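Side-chain contacts in MxaA (Stigmatella aurantiaca, PDB 4W4T), which acts in myxalamid biosynthesis through a terminal reductase domain, the part modelled here, which binds NADPH and probably releases the carrier-bound product as a primary alcohol: residues Thr57-Gly62 with Arg171-Leu176; Pro127-Ser132 with Gln137-Glu142; Asp144-Asn149 with Arg175-Thr180; Lys183-Val188 with Lys227-Ala232. All blocks are in the same frame, centred on the assembly; numbering follows the deposited sequence.

How the contacts relate
Contacts 1, 3 and 4 are buried helix-on-sheet packing in the Rossmann-type domain, made through aliphatic groups, with a threonine methyl in contact 1 and a tyrosine ring in contact 4; contact 3 also reaches the surface, where Arg-179 binds an acetate. The centres of contacts 1 and 3 are about 4 Å apart: they share Leu-176 of helix 159-177 and use neighbouring strands 57-61 and 145-148. Contact 4 serves the next strand, 185-188, under a second helix. Contact 2, farther from the chain centre, joins a loop to helix 133-142; side-chain hydrogen bonds run along its helix. Lys-183 NZ, hydrogen-bonded to the carbonyls of Leu-176 and Ser-140, links residues of all four contacts.

Contact 1: Thr57-Gly62 with Arg171-Leu176; sequences TILLTG and REILRL
Leu-59 is the first residue of strand 57-61 to reach helix 159-177, and it meets two helix side chains with one methyl. Its CG lies anti to the backbone N (chi1 176°), which carries CD2 out toward the helix. There CD2 sits 3.5 Å from CD2 of Leu-176, a snug approach in which the two leucines pass at a slant. The same Leu-59 methyl comes within 4.2 Å of CD1 of Ile-173, one helical turn back. Two residues on, Thr-61 divides its branches. OG1 is hydrogen-bonded to ND1 of His-148 on the adjacent strand, while the methyl CG2 faces the helix and meets CD1 of Ile-173 tip to tip at 3.9 Å. Strand and helix run antiparallel, at 177°, with 12.0 Å between their axes, so Thr-61 pairs with the earlier helix residue and Leu-59 reaches the later one. The helix is charged on another side: Glu-172 OE2 accepts from NE of Arg-171 at 3.0 Å, and Arg-175 grips the same oxygen side-on with NE and NH2, a salt bridge in which OE2 lies in the Arg-175 guanidinium plane, 3.0 Å from NH2. The other carboxylate oxygen, OE1, takes the backbone N of Leu-128. Ile-173 also rests on Ile-146 and His-148 of strand 145-148 and approaches Ile-124, which binds NADPH in another structure of this protein, while Leu-176 is flanked by Phe-136 and Leu-139 of helix 133-142.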
loop_
_atom_site.group_PDB
_atom_site.type_symbol
_atom_site.label_atom_id
_atom_site.label_comp_id
_atom_site.label_asym_id
_atom_site.label_seq_id
_atom_site.Cartn_x
_atom_site.Cartn_y
_atom_site.Cartn_z
ATOM N N THR A 57 28.822 28.619 -11.108
ATOM C CA THR A 57 27.965 27.479 -11.421
ATOM C C THR A 57 27.491 26.754 -10.176
ATOM O O THR A 57 28.196 26.694 -9.170
ATOM C CB THR A 57 28.697 26.435 -12.269
ATOM O OG1 THR A 57 29.833 26.008 -11.524
ATOM C CG2 THR A 57 29.153 27.017 -13.604
ATOM N N ILE A 58 26.305 26.179 -10.272
ATOM C CA ILE A 58 25.693 25.468 -9.159
ATOM C C ILE A 58 25.048 24.185 -9.645
ATOM O O ILE A 58 24.349 24.176 -10.660
ATOM C CB ILE A 58 24.629 26.356 -8.457
ATOM C CG1 ILE A 58 25.321 27.509 -7.725
ATOM C CG2 ILE A 58 23.767 25.507 -7.535
ATOM C CD1 ILE A 58 24.373 28.558 -7.112
ATOM N N LEU A 59 25.276 23.085 -8.931
ATOM C CA LEU A 59 24.545 21.866 -9.221
ATOM C C LEU A 59 23.364 21.696 -8.264
ATOM O O LEU A 59 23.543 21.690 -7.049
ATOM C CB LEU A 59 25.453 20.642 -9.127
ATOM C CG LEU A 59 24.720 19.310 -9.330
ATOM C CD1 LEU A 59 24.219 19.145 -10.753
ATOM C CD2 LEU A 59 25.596 18.120 -8.923
ATOM N N LEU A 60 22.171 21.564 -8.826
ATOM C CA LEU A 60 20.971 21.310 -8.029
ATOM C C LEU A 60 20.457 19.904 -8.281
ATOM O O LEU A 60 20.232 19.507 -9.417
ATOM C CB LEU A 60 19.869 22.329 -8.352
ATOM C CG LEU A 60 18.523 22.155 -7.628
ATOM C CD1 LEU A 60 18.696 22.243 -6.108
ATOM C CD2 LEU A 60 17.519 23.198 -8.135
ATOM N N THR A 61 20.270 19.137 -7.219
ATOM C CA THR A 61 19.547 17.891 -7.357
ATOM C C THR A 61 18.116 18.113 -6.859
ATOM O O THR A 61 17.875 18.866 -5.901
ATOM C CB THR A 61 20.224 16.713 -6.584
ATOM O OG1 THR A 61 20.272 16.996 -5.185
ATOM C CG2 THR A 61 21.642 16.486 -7.073
ATOM N N GLY A 62 17.171 17.459 -7.520
ATOM C CA GLY A 62 15.797 17.457 -7.067
ATOM C C GLY A 62 14.947 18.524 -7.729
ATOM O O GLY A 62 13.865 18.834 -7.230
ATOM N N ARG A 171 26.318 9.867 -0.901
ATOM C CA ARG A 171 27.733 9.487 -1.014
ATOM C C ARG A 171 28.346 9.982 -2.327
ATOM O O ARG A 171 29.446 10.537 -2.342
ATOM C CB ARG A 171 27.891 7.963 -0.903
ATOM C CG ARG A 171 29.346 7.511 -0.923
ATOM C CD ARG A 171 29.489 5.991 -1.094
ATOM N NE ARG A 171 28.994 5.516 -2.388
ATOM C CZ ARG A 171 28.847 4.230 -2.701
ATOM N NH1 ARG A 171 29.160 3.293 -1.814
ATOM N NH2 ARG A 171 28.387 3.878 -3.898
ATOM N N GLU A 172 27.630 9.806 -3.430
ATOM C CA GLU A 172 28.175 10.184 -4.735
ATOM C C GLU A 172 28.274 11.705 -4.874
ATOM O O GLU A 172 29.172 12.227 -5.536
ATOM C CB GLU A 172 27.326 9.586 -5.863
ATOM C CG GLU A 172 27.351 8.051 -5.873
ATOM C CD GLU A 172 28.777 7.491 -5.959
ATOM O OE1 GLU A 172 29.350 7.469 -7.075
ATOM O OE2 GLU A 172 29.317 7.072 -4.909
ATOM N N ILE A 173 27.338 12.416 -4.252
ATOM C CA ILE A 173 27.383 13.879 -4.205
ATOM C C ILE A 173 28.610 14.320 -3.436
ATOM O O ILE A 173 29.309 15.259 -3.837
ATOM C CB ILE A 173 26.089 14.461 -3.547
ATOM C CG1 ILE A 173 24.921 14.403 -4.537
ATOM C CG2 ILE A 173 26.313 15.896 -3.005
ATOM C CD1 ILE A 173 25.105 15.309 -5.774
ATOM N N LEU A 174 28.894 13.640 -2.327
ATOM C CA LEU A 174 30.097 13.959 -1.556
ATOM C C LEU A 174 31.352 13.659 -2.366
ATOM O O LEU A 174 32.340 14.375 -2.278
ATOM C CB LEU A 174 30.134 13.190 -0.238
ATOM C CG LEU A 174 29.035 13.614 0.745
ATOM C CD1 LEU A 174 28.989 12.675 1.959
ATOM C CD2 LEU A 174 29.250 15.070 1.188
ATOM N N ARG A 175 31.297 12.595 -3.151
ATOM C CA ARG A 175 32.389 12.260 -4.064
ATOM C C ARG A 175 32.660 13.396 -5.058
ATOM O O ARG A 175 33.800 13.787 -5.284
ATOM C CB ARG A 175 32.051 10.972 -4.813
ATOM C CG ARG A 175 33.235 10.307 -5.442
ATOM C CD ARG A 175 32.839 9.030 -6.198
ATOM N NE ARG A 175 32.131 8.045 -5.366
ATOM C CZ ARG A 175 32.714 7.285 -4.438
ATOM N NH1 ARG A 175 34.013 7.406 -4.179
ATOM N NH2 ARG A 175 31.995 6.414 -3.755
ATOM N N LEU A 176 31.601 13.907 -5.663
ATOM C CA LEU A 176 31.719 15.008 -6.614
ATOM C C LEU A 176 32.246 16.266 -5.926
ATOM O O LEU A 176 33.073 17.003 -6.477
ATOM C CB LEU A 176 30.365 15.275 -7.275
ATOM C CG LEU A 176 30.299 16.438 -8.263
ATOM C CD1 LEU A 176 31.097 16.118 -9.525
ATOM C CD2 LEU A 176 28.862 16.793 -8.602
#

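Contact 2: Pro127-Ser132 with Gln137-Glu142; sequences PLLGLS and QRLSEE
Apolar packing comes first: Leu-131 and Leu-139 cross at about a right angle, CD1 of Leu-131 resting 3.6 Å from CD2 of Leu-139 and 4.2 Å from its CB. Leu-139 holds CG anti to its own backbone N (chi1 -166°), so that CD2 is the methyl presented to the loop. Leu-129 adds a looser touch to that same methyl, its CD1 4.5 Å from CD2 of Leu-139. Beyond the loop, Leu-129 leans on Ile-173 of helix 159-177 and on Ile-124, which binds NADPH in another structure of this protein. The loop follows strand 117-121 and leads into helix 133-142, and its leucines fold back against that helix. Ser-132 is the N-cap of the helix, its side chain capping a backbone N of the first turn. The remaining bonds are polar and lie along the helix. OG of Ser-140 donates to the backbone O of Gln-137 at 2.6 Å, tilted from the carbonyl plane, and is also hydrogen-bonded to OG1 of Thr-180. One turn of helix also separates Gln-137 from Glu-141: NE2 of Gln-137 gives a nearly straight bond of 2.9 Å, at 172°, to OE2 of Glu-141. The acceptor lies close to the Gln-137 amide plane, but the donor stands 30° out of the carboxylate plane, on the anti side of OE2.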
loop_
_atom_site.group_PDB
_atom_site.type_symbol
_atom_site.label_atom_id
_atom_site.label_comp_id
_atom_site.label_asym_id
_atom_site.label_seq_id
_atom_site.Cartn_x
_atom_site.Cartn_y
_atom_site.Cartn_z
ATOM N N PRO A 127 25.701 4.995 -9.422
ATOM C CA PRO A 127 27.094 5.421 -9.227
ATOM C C PRO A 127 27.415 6.652 -10.055
ATOM O O PRO A 127 26.955 6.742 -11.200
ATOM C CB PRO A 127 27.919 4.212 -9.720
ATOM C CG PRO A 127 27.009 3.047 -9.550
ATOM C CD PRO A 127 25.599 3.550 -9.734
ATOM N N LEU A 128 28.179 7.582 -9.481
ATOM C CA LEU A 128 28.559 8.802 -10.188
ATOM C C LEU A 128 27.337 9.576 -10.688
ATOM O O LEU A 128 27.423 10.307 -11.671
ATOM C CB LEU A 128 29.486 8.468 -11.362
ATOM C CG LEU A 128 30.744 7.643 -11.067
ATOM C CD1 LEU A 128 31.614 7.546 -12.332
ATOM C CD2 LEU A 128 31.553 8.217 -9.915
ATOM N N LEU A 129 26.204 9.420 -9.996
ATOM C CA LEU A 129 24.969 10.102 -10.368
ATOM C C LEU A 129 24.501 9.702 -11.762
ATOM O O LEU A 129 23.804 10.463 -12.430
ATOM C CB LEU A 129 25.152 11.623 -10.303
ATOM C CG LEU A 129 25.823 12.163 -9.051
ATOM C CD1 LEU A 129 26.127 13.657 -9.184
ATOM C CD2 LEU A 129 24.937 11.878 -7.825
ATOM N N GLY A 130 24.892 8.510 -12.207
ATOM C CA GLY A 130 24.471 8.022 -13.505
ATOM C C GLY A 130 25.354 8.481 -14.654
ATOM O O GLY A 130 25.080 8.174 -15.815
ATOM N N LEU A 131 26.426 9.194 -14.330
ATOM C CA LEU A 131 27.324 9.733 -15.344
ATOM C C LEU A 131 28.436 8.736 -15.676
ATOM O O LEU A 131 28.788 7.900 -14.849
ATOM C CB LEU A 131 27.956 11.048 -14.880
ATOM C CG LEU A 131 27.043 12.168 -14.387
ATOM C CD1 LEU A 131 27.884 13.384 -13.962
ATOM C CD2 LEU A 131 26.060 12.533 -15.461
ATOM N N SER A 132 28.985 8.839 -16.880
ATOM C CA SER A 132 30.198 8.102 -17.235
ATOM C C SER A 132 31.378 8.688 -16.482
ATOM O O SER A 132 31.290 9.807 -15.972
ATOM C CB SER A 132 30.452 8.175 -18.737
ATOM O OG SER A 132 30.835 9.487 -19.104
ATOM N N GLN A 137 34.013 13.412 -14.414
ATOM C CA GLN A 137 35.214 14.222 -14.320
ATOM C C GLN A 137 34.941 15.637 -14.822
ATOM O O GLN A 137 35.389 16.618 -14.224
ATOM C CB GLN A 137 36.374 13.584 -15.122
ATOM C CG GLN A 137 37.585 14.492 -15.201
ATOM C CD GLN A 137 38.200 14.809 -13.854
ATOM O OE1 GLN A 137 38.156 14.001 -12.932
ATOM N NE2 GLN A 137 38.806 15.997 -13.738
ATOM N N ARG A 138 34.190 15.749 -15.909
ATOM C CA ARG A 138 33.860 17.075 -16.448
ATOM C C ARG A 138 33.002 17.873 -15.460
ATOM O O ARG A 138 33.250 19.057 -15.213
ATOM C CB ARG A 138 33.131 16.947 -17.787
ATOM C CG ARG A 138 32.809 18.283 -18.445
ATOM C CD ARG A 138 32.396 18.097 -19.904
ATOM N NE ARG A 138 31.104 17.424 -20.058
ATOM C CZ ARG A 138 30.936 16.148 -20.415
ATOM N NH1 ARG A 138 31.983 15.361 -20.669
ATOM N NH2 ARG A 138 29.708 15.653 -20.522
ATOM N N LEU A 139 31.998 17.216 -14.893
ATOM C CA LEU A 139 31.135 17.880 -13.922
ATOM C C LEU A 139 31.963 18.328 -12.716
ATOM O O LEU A 139 31.731 19.404 -12.158
ATOM C CB LEU A 139 29.994 16.952 -13.493
ATOM C CG LEU A 139 28.822 17.585 -12.740
ATOM C CD1 LEU A 139 28.065 18.532 -13.648
ATOM C CD2 LEU A 139 27.889 16.501 -12.185
ATOM N N SER A 140 32.955 17.519 -12.343
ATOM C CA SER A 140 33.816 17.814 -11.206
ATOM C C SER A 140 34.714 19.033 -11.453
ATOM O O SER A 140 35.308 19.561 -10.512
ATOM C CB SER A 140 34.705 16.618 -10.863
ATOM O OG SER A 140 35.894 16.616 -11.655
ATOM N N GLU A 141 34.847 19.428 -12.719
ATOM C CA GLU A 141 35.636 20.611 -13.076
ATOM C C GLU A 141 34.757 21.861 -13.149
ATOM O O GLU A 141 35.217 22.979 -12.905
ATOM C CB GLU A 141 36.346 20.399 -14.419
ATOM C CG GLU A 141 37.408 19.324 -14.396
ATOM C CD GLU A 141 37.752 18.807 -15.790
ATOM O OE1 GLU A 141 37.142 19.280 -16.780
ATOM O OE2 GLU A 141 38.623 17.913 -15.884
ATOM N N GLU A 142 33.488 21.661 -13.485
ATOM C CA GLU A 142 32.610 22.774 -13.831
ATOM C C GLU A 142 31.850 23.385 -12.642
ATOM O O GLU A 142 31.641 24.607 -12.589
ATOM C CB GLU A 142 31.633 22.312 -14.911
ATOM C CG GLU A 142 32.355 21.954 -16.217
ATOM C CD GLU A 142 31.426 21.785 -17.409
ATOM O OE1 GLU A 142 30.203 21.617 -17.216
ATOM O OE2 GLU A 142 31.927 21.829 -18.552
#

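Contact 3: Asp144-Asn149 with Arg175-Thr180. With ACT (acetate ion), chain C.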
loop_
_atom_site.group_PDB
_atom_site.type_symbol
_atom_site.label_atom_id
_atom_site.label_comp_id
_atom_site.label_asym_id
_atom_site.label_seq_id
_atom_site.Cartn_x
_atom_site.Cartn_y
_atom_site.Cartn_z
ATOM N N ASP A 144 30.733 24.841 -9.022
ATOM C CA ASP A 144 31.334 25.562 -7.908
ATOM C C ASP A 144 30.710 25.162 -6.576
ATOM O O ASP A 144 31.392 25.107 -5.555
ATOM C CB ASP A 144 31.204 27.087 -8.096
ATOM C CG ASP A 144 32.135 27.639 -9.187
ATOM O OD1 ASP A 144 33.103 26.952 -9.588
ATOM O OD2 ASP A 144 31.915 28.784 -9.625
ATOM N N ALA A 145 29.413 24.906 -6.590
ATOM C CA ALA A 145 28.705 24.563 -5.358
ATOM C C ALA A 145 27.507 23.649 -5.637
ATOM O O ALA A 145 26.990 23.571 -6.759
ATOM C CB ALA A 145 28.269 25.841 -4.628
ATOM N N ILE A 146 27.086 22.923 -4.609
ATOM C CA ILE A 146 26.040 21.916 -4.752
ATOM C C ILE A 146 24.899 22.140 -3.760
ATOM O O ILE A 146 25.133 22.280 -2.562
ATOM C CB ILE A 146 26.594 20.489 -4.532
ATOM C CG1 ILE A 146 27.697 20.187 -5.550
ATOM C CG2 ILE A 146 25.470 19.451 -4.654
ATOM C CD1 ILE A 146 28.701 19.160 -5.081
ATOM N N TYR A 147 23.676 22.175 -4.272
ATOM C CA TYR A 147 22.481 22.126 -3.442
ATOM C C TYR A 147 21.874 20.738 -3.621
ATOM O O TYR A 147 21.301 20.434 -4.665
ATOM C CB TYR A 147 21.480 23.224 -3.819
ATOM C CG TYR A 147 21.954 24.629 -3.463
ATOM C CD1 TYR A 147 23.002 25.220 -4.147
ATOM C CD2 TYR A 147 21.343 25.358 -2.450
ATOM C CE1 TYR A 147 23.446 26.502 -3.837
ATOM C CE2 TYR A 147 21.783 26.640 -2.129
ATOM C CZ TYR A 147 22.841 27.202 -2.825
ATOM O OH TYR A 147 23.272 28.481 -2.519
ATOM N N HIS A 148 22.025 19.894 -2.604
ATOM C CA HIS A 148 21.570 18.515 -2.709
ATOM C C HIS A 148 20.183 18.324 -2.063
ATOM O O HIS A 148 20.056 18.143 -0.850
ATOM C CB HIS A 148 22.627 17.574 -2.095
ATOM C CG HIS A 148 22.252 16.122 -2.170
ATOM N ND1 HIS A 148 21.497 15.605 -3.197
ATOM C CD2 HIS A 148 22.499 15.093 -1.325
ATOM C CE1 HIS A 148 21.306 14.311 -2.994
ATOM N NE2 HIS A 148 21.896 13.979 -1.860
ATOM N N ASN A 149 19.150 18.396 -2.897
ATOM C CA ASN A 149 17.761 18.275 -2.462
ATOM C C ASN A 149 17.085 17.040 -3.076
ATOM O O ASN A 149 15.900 16.799 -2.864
ATOM C CB ASN A 149 16.978 19.550 -2.828
ATOM C CG ASN A 149 15.506 19.464 -2.450
ATOM O OD1 ASN A 149 15.164 19.069 -1.339
ATOM N ND2 ASN A 149 14.632 19.779 -3.398
ATOM N N ARG A 175 31.297 12.595 -3.151
ATOM C CA ARG A 175 32.389 12.260 -4.064
ATOM C C ARG A 175 32.660 13.396 -5.058
ATOM O O ARG A 175 33.800 13.787 -5.284
ATOM C CB ARG A 175 32.051 10.972 -4.813
ATOM C CG ARG A 175 33.235 10.307 -5.442
ATOM C CD ARG A 175 32.839 9.030 -6.198
ATOM N NE ARG A 175 32.131 8.045 -5.366
ATOM C CZ ARG A 175 32.714 7.285 -4.438
ATOM N NH1 ARG A 175 34.013 7.406 -4.179
ATOM N NH2 ARG A 175 31.995 6.414 -3.755
ATOM N N LEU A 176 31.601 13.907 -5.663
ATOM C CA LEU A 176 31.719 15.008 -6.614
ATOM C C LEU A 176 32.246 16.266 -5.926
ATOM O O LEU A 176 33.073 17.003 -6.477
ATOM C CB LEU A 176 30.365 15.275 -7.275
ATOM C CG LEU A 176 30.299 16.438 -8.263
ATOM C CD1 LEU A 176 31.097 16.118 -9.525
ATOM C CD2 LEU A 176 28.862 16.793 -8.602
ATOM N N ALA A 177 31.777 16.506 -4.706
ATOM C CA ALA A 177 32.164 17.694 -3.951
ATOM C C ALA A 177 33.642 17.664 -3.558
ATOM O O ALA A 177 34.217 18.693 -3.212
ATOM C CB ALA A 177 31.292 17.834 -2.705
ATOM N N THR A 178 34.263 16.484 -3.616
ATOM C CA THR A 178 35.669 16.368 -3.265
ATOM C C THR A 178 36.537 15.952 -4.455
ATOM O O THR A 178 37.720 15.686 -4.284
ATOM C CB THR A 178 35.895 15.354 -2.120
ATOM O OG1 THR A 178 35.316 14.089 -2.477
ATOM C CG2 THR A 178 35.275 15.860 -0.818
ATOM N N ARG A 179 35.950 15.895 -5.648
ATOM C CA ARG A 179 36.677 15.466 -6.846
ATOM C C ARG A 179 37.211 16.676 -7.611
ATOM O O ARG A 179 36.448 17.576 -7.957
ATOM C CB ARG A 179 35.775 14.630 -7.757
ATOM C CG ARG A 179 36.463 14.088 -9.034
ATOM C CD ARG A 179 37.469 12.994 -8.708
ATOM N NE ARG A 179 36.868 11.912 -7.924
ATOM C CZ ARG A 179 36.308 10.810 -8.424
ATOM N NH1 ARG A 179 36.230 10.595 -9.734
ATOM N NH2 ARG A 179 35.791 9.920 -7.588
ATOM N N THR A 180 38.509 16.655 -7.903
ATOM C CA THR A 180 39.149 17.700 -8.692
ATOM C C THR A 180 39.349 18.959 -7.864
ATOM O O THR A 180 40.478 19.354 -7.572
ATOM C CB THR A 180 38.323 18.047 -9.944
ATOM O OG1 THR A 180 38.108 16.863 -10.721
ATOM C CG2 THR A 180 39.050 19.080 -10.792
HETATM C C ACT C . 34.946 6.923 -9.768
HETATM O O ACT C . 34.430 5.869 -10.271
HETATM O OXT ACT C . 35.458 7.841 -10.493
HETATM C CH3 ACT C . 34.979 7.089 -8.274
#
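Ile-146 reaches from strand 145-148 to the end of helix 159-177 with its longest branch. CG1 stands anti to the carbonyl carbon (chi1 -60°), and chi2 at 154° stretches the branch out, so that CD1 is the atom that lands on the helix. It settles against Ala-177, 3.8 Å from CB and 3.9 Å from CA; the small side chain lets the methyl come right up to the backbone. The same CD1 meets CD2 of Leu-176 more loosely, at 4.2 Å. Strand 145-148, helix 159-177 and strand 185-188 form a beta-alpha-beta unit of the Rossmann fold, and this packing joins the C-terminal end of the helix to the first strand. Just after the strand comes Asn-149, part of the NADPH site in another structure of this protein. Arg-179, past the helix, bends at both chi2 and chi3, which folds its guanidinium round toward an acetate ion, probably from the crystallisation liquor. NH1 donates to OXT of the acetate at 3.0 Å and 162°, with the oxygen at the guanidinium edge. A leucine in place of Arg-179 would probably leave that acetate oxygen without its hydrogen bond and its charge without this positive mate. Arg-175 is bent at chi3 alone and comes nearest the ion with its CD, 3.6 Å from the acetate CH3. The Arg-179 side chain also touches Phe-136 and Ser-140 of helix 133-142.

Contact 4: Lys183-Val188 with Lys227-Ala232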
loop_
_atom_site.group_PDB
_atom_site.type_symbol
_atom_site.label_atom_id
_atom_site.label_comp_id
_atom_site.label_asym_id
_atom_site.label_seq_id
_atom_site.Cartn_x
_atom_site.Cartn_y
_atom_site.Cartn_z
ATOM N N LYS A 183 33.955 21.658 -3.492
ATOM C CA LYS A 183 32.680 22.291 -3.756
ATOM C C LYS A 183 31.830 22.318 -2.486
ATOM O O LYS A 183 31.452 21.267 -1.966
ATOM C CB LYS A 183 31.930 21.560 -4.875
ATOM C CG LYS A 183 32.765 21.327 -6.127
ATOM C CD LYS A 183 32.013 20.500 -7.156
ATOM C CE LYS A 183 32.945 20.061 -8.325
ATOM N NZ LYS A 183 34.096 19.236 -7.850
ATOM N N PRO A 184 31.528 23.520 -1.982
ATOM C CA PRO A 184 30.620 23.580 -0.832
ATOM C C PRO A 184 29.296 22.887 -1.124
ATOM O O PRO A 184 28.778 22.898 -2.259
ATOM C CB PRO A 184 30.426 25.083 -0.614
ATOM C CG PRO A 184 31.716 25.678 -1.104
ATOM C CD PRO A 184 32.082 24.843 -2.315
ATOM N N LEU A 185 28.758 22.276 -0.076
ATOM C CA LEU A 185 27.560 21.474 -0.186
ATOM C C LEU A 185 26.465 21.986 0.740
ATOM O O LEU A 185 26.651 22.058 1.949
ATOM C CB LEU A 185 27.871 20.021 0.141
ATOM C CG LEU A 185 26.615 19.173 0.345
ATOM C CD1 LEU A 185 25.862 19.006 -0.971
ATOM C CD2 LEU A 185 26.987 17.842 0.953
ATOM N N HIS A 186 25.337 22.361 0.167
ATOM C CA HIS A 186 24.191 22.752 0.979
ATOM C C HIS A 186 23.219 21.591 0.943
ATOM O O HIS A 186 22.571 21.332 -0.073
ATOM C CB HIS A 186 23.604 24.057 0.464
ATOM C CG HIS A 186 24.646 25.117 0.312
ATOM N ND1 HIS A 186 25.254 25.705 1.398
ATOM C CD2 HIS A 186 25.268 25.616 -0.782
ATOM C CE1 HIS A 186 26.181 26.546 0.979
ATOM N NE2 HIS A 186 26.204 26.517 -0.342
ATOM N N TYR A 187 23.179 20.853 2.048
ATOM C CA TYR A 187 22.484 19.568 2.062
ATOM C C TYR A 187 21.090 19.690 2.668
ATOM O O TYR A 187 20.941 20.110 3.811
ATOM C CB TYR A 187 23.311 18.529 2.830
ATOM C CG TYR A 187 22.557 17.238 2.993
ATOM C CD1 TYR A 187 22.097 16.545 1.879
ATOM C CD2 TYR A 187 22.269 16.732 4.248
ATOM C CE1 TYR A 187 21.380 15.368 2.011
ATOM C CE2 TYR A 187 21.554 15.546 4.394
ATOM C CZ TYR A 187 21.112 14.876 3.268
ATOM O OH TYR A 187 20.383 13.711 3.400
ATOM N N VAL A 188 20.073 19.320 1.895
ATOM C CA VAL A 188 18.707 19.310 2.407
ATOM C C VAL A 188 18.401 17.963 3.053
ATOM O O VAL A 188 18.181 16.945 2.378
ATOM C CB VAL A 188 17.690 19.642 1.318
ATOM C CG1 VAL A 188 16.288 19.762 1.938
ATOM C CG2 VAL A 188 18.088 20.979 0.633
ATOM N N LYS A 227 24.587 11.493 8.450
ATOM C CA LYS A 227 25.853 11.024 9.040
ATOM C C LYS A 227 27.007 11.125 8.040
ATOM O O LYS A 227 28.105 11.572 8.390
ATOM C CB LYS A 227 25.727 9.586 9.541
ATOM C CG LYS A 227 24.767 9.421 10.713
ATOM C CD LYS A 227 25.362 9.960 11.995
ATOM C CE LYS A 227 26.258 8.931 12.655
ATOM N NZ LYS A 227 26.778 9.468 13.949
ATOM N N LEU A 228 26.754 10.727 6.798
ATOM C CA LEU A 228 27.783 10.791 5.758
ATOM C C LEU A 228 28.221 12.227 5.535
ATOM O O LEU A 228 29.414 12.511 5.424
ATOM C CB LEU A 228 27.283 10.194 4.448
ATOM C CG LEU A 228 27.100 8.676 4.435
ATOM C CD1 LEU A 228 26.579 8.231 3.078
ATOM C CD2 LEU A 228 28.412 7.971 4.755
ATOM N N VAL A 229 27.240 13.127 5.495
ATOM C CA VAL A 229 27.510 14.535 5.245
ATOM C C VAL A 229 28.285 15.138 6.421
ATOM O O VAL A 229 29.232 15.914 6.230
ATOM C CB VAL A 229 26.201 15.313 4.992
ATOM C CG1 VAL A 229 26.464 16.808 4.944
ATOM C CG2 VAL A 229 25.573 14.863 3.686
ATOM N N ARG A 230 27.915 14.756 7.637
ATOM C CA ARG A 230 28.653 15.231 8.808
ATOM C C ARG A 230 30.118 14.769 8.805
ATOM O O ARG A 230 31.023 15.548 9.124
ATOM C CB ARG A 230 27.941 14.801 10.090
ATOM C CG ARG A 230 26.629 15.566 10.285
ATOM C CD ARG A 230 25.999 15.399 11.661
ATOM N NE ARG A 230 24.714 16.110 11.671
ATOM C CZ ARG A 230 24.592 17.414 11.898
ATOM N NH1 ARG A 230 25.675 18.142 12.163
ATOM N NH2 ARG A 230 23.399 17.996 11.860
ATOM N N GLU A 231 30.368 13.520 8.434
ATOM C CA GLU A 231 31.754 13.056 8.360
ATOM C C GLU A 231 32.549 13.826 7.307
ATOM O O GLU A 231 33.728 14.106 7.504
ATOM C CB GLU A 231 31.821 11.552 8.066
ATOM C CG GLU A 231 33.245 11.002 7.824
ATOM C CD GLU A 231 34.203 11.175 9.016
ATOM O OE1 GLU A 231 33.739 11.450 10.141
ATOM O OE2 GLU A 231 35.435 11.039 8.820
ATOM N N ALA A 232 31.912 14.150 6.187
ATOM C CA ALA A 232 32.560 14.950 5.154
ATOM C C ALA A 232 32.932 16.312 5.721
ATOM O O ALA A 232 34.024 16.817 5.477
ATOM C CB ALA A 232 31.663 15.108 3.938
#
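Strand 185-188, helix 217-234 and strand 239-248 make a beta-alpha-beta unit of the Rossmann fold, and within it Val-229 of the helix drops onto Leu-185 and Tyr-187 of the first strand. The two methyls of Val-229 share the work. CG2 lies over one face of the Tyr-187 ring, 4.0 Å from the centroid and 17° off the ring normal, a CH-pi contact displaced a little toward the rim: the nearest ring atom is CD2 at 3.8 Å. CG1, placed anti to the backbone N (chi1 171°), meets CD2 of Leu-185 at 4.2 Å and CB of Tyr-187 at 4.2 Å. Both strand residues carry CG anti to the backbone N, and both approach the valine at a slant. The helix also carries Tyr-218 and Lys-222, spaced as in the YxxxK motif of short-chain dehydrogenases and part of the NADPH site in another structure of this protein. Packing of its later turn on the strand therefore lies close to the cofactor pocket: the Tyr-187 side chain comes within about 3 Å of that of Lys-222, whose NZ is hydrogen-bonded to the carbonyl O of Val-188. With an alanine in place of Val-229, the CH-pi contact on one face of the Tyr-187 ring would probably be lost and a gap opened beside Leu-185. The same valine touches Val-239 and Ile-241 of strand 239-248, while Leu-185 is packed from helix 159-177 by Ile-173 and Leu-174.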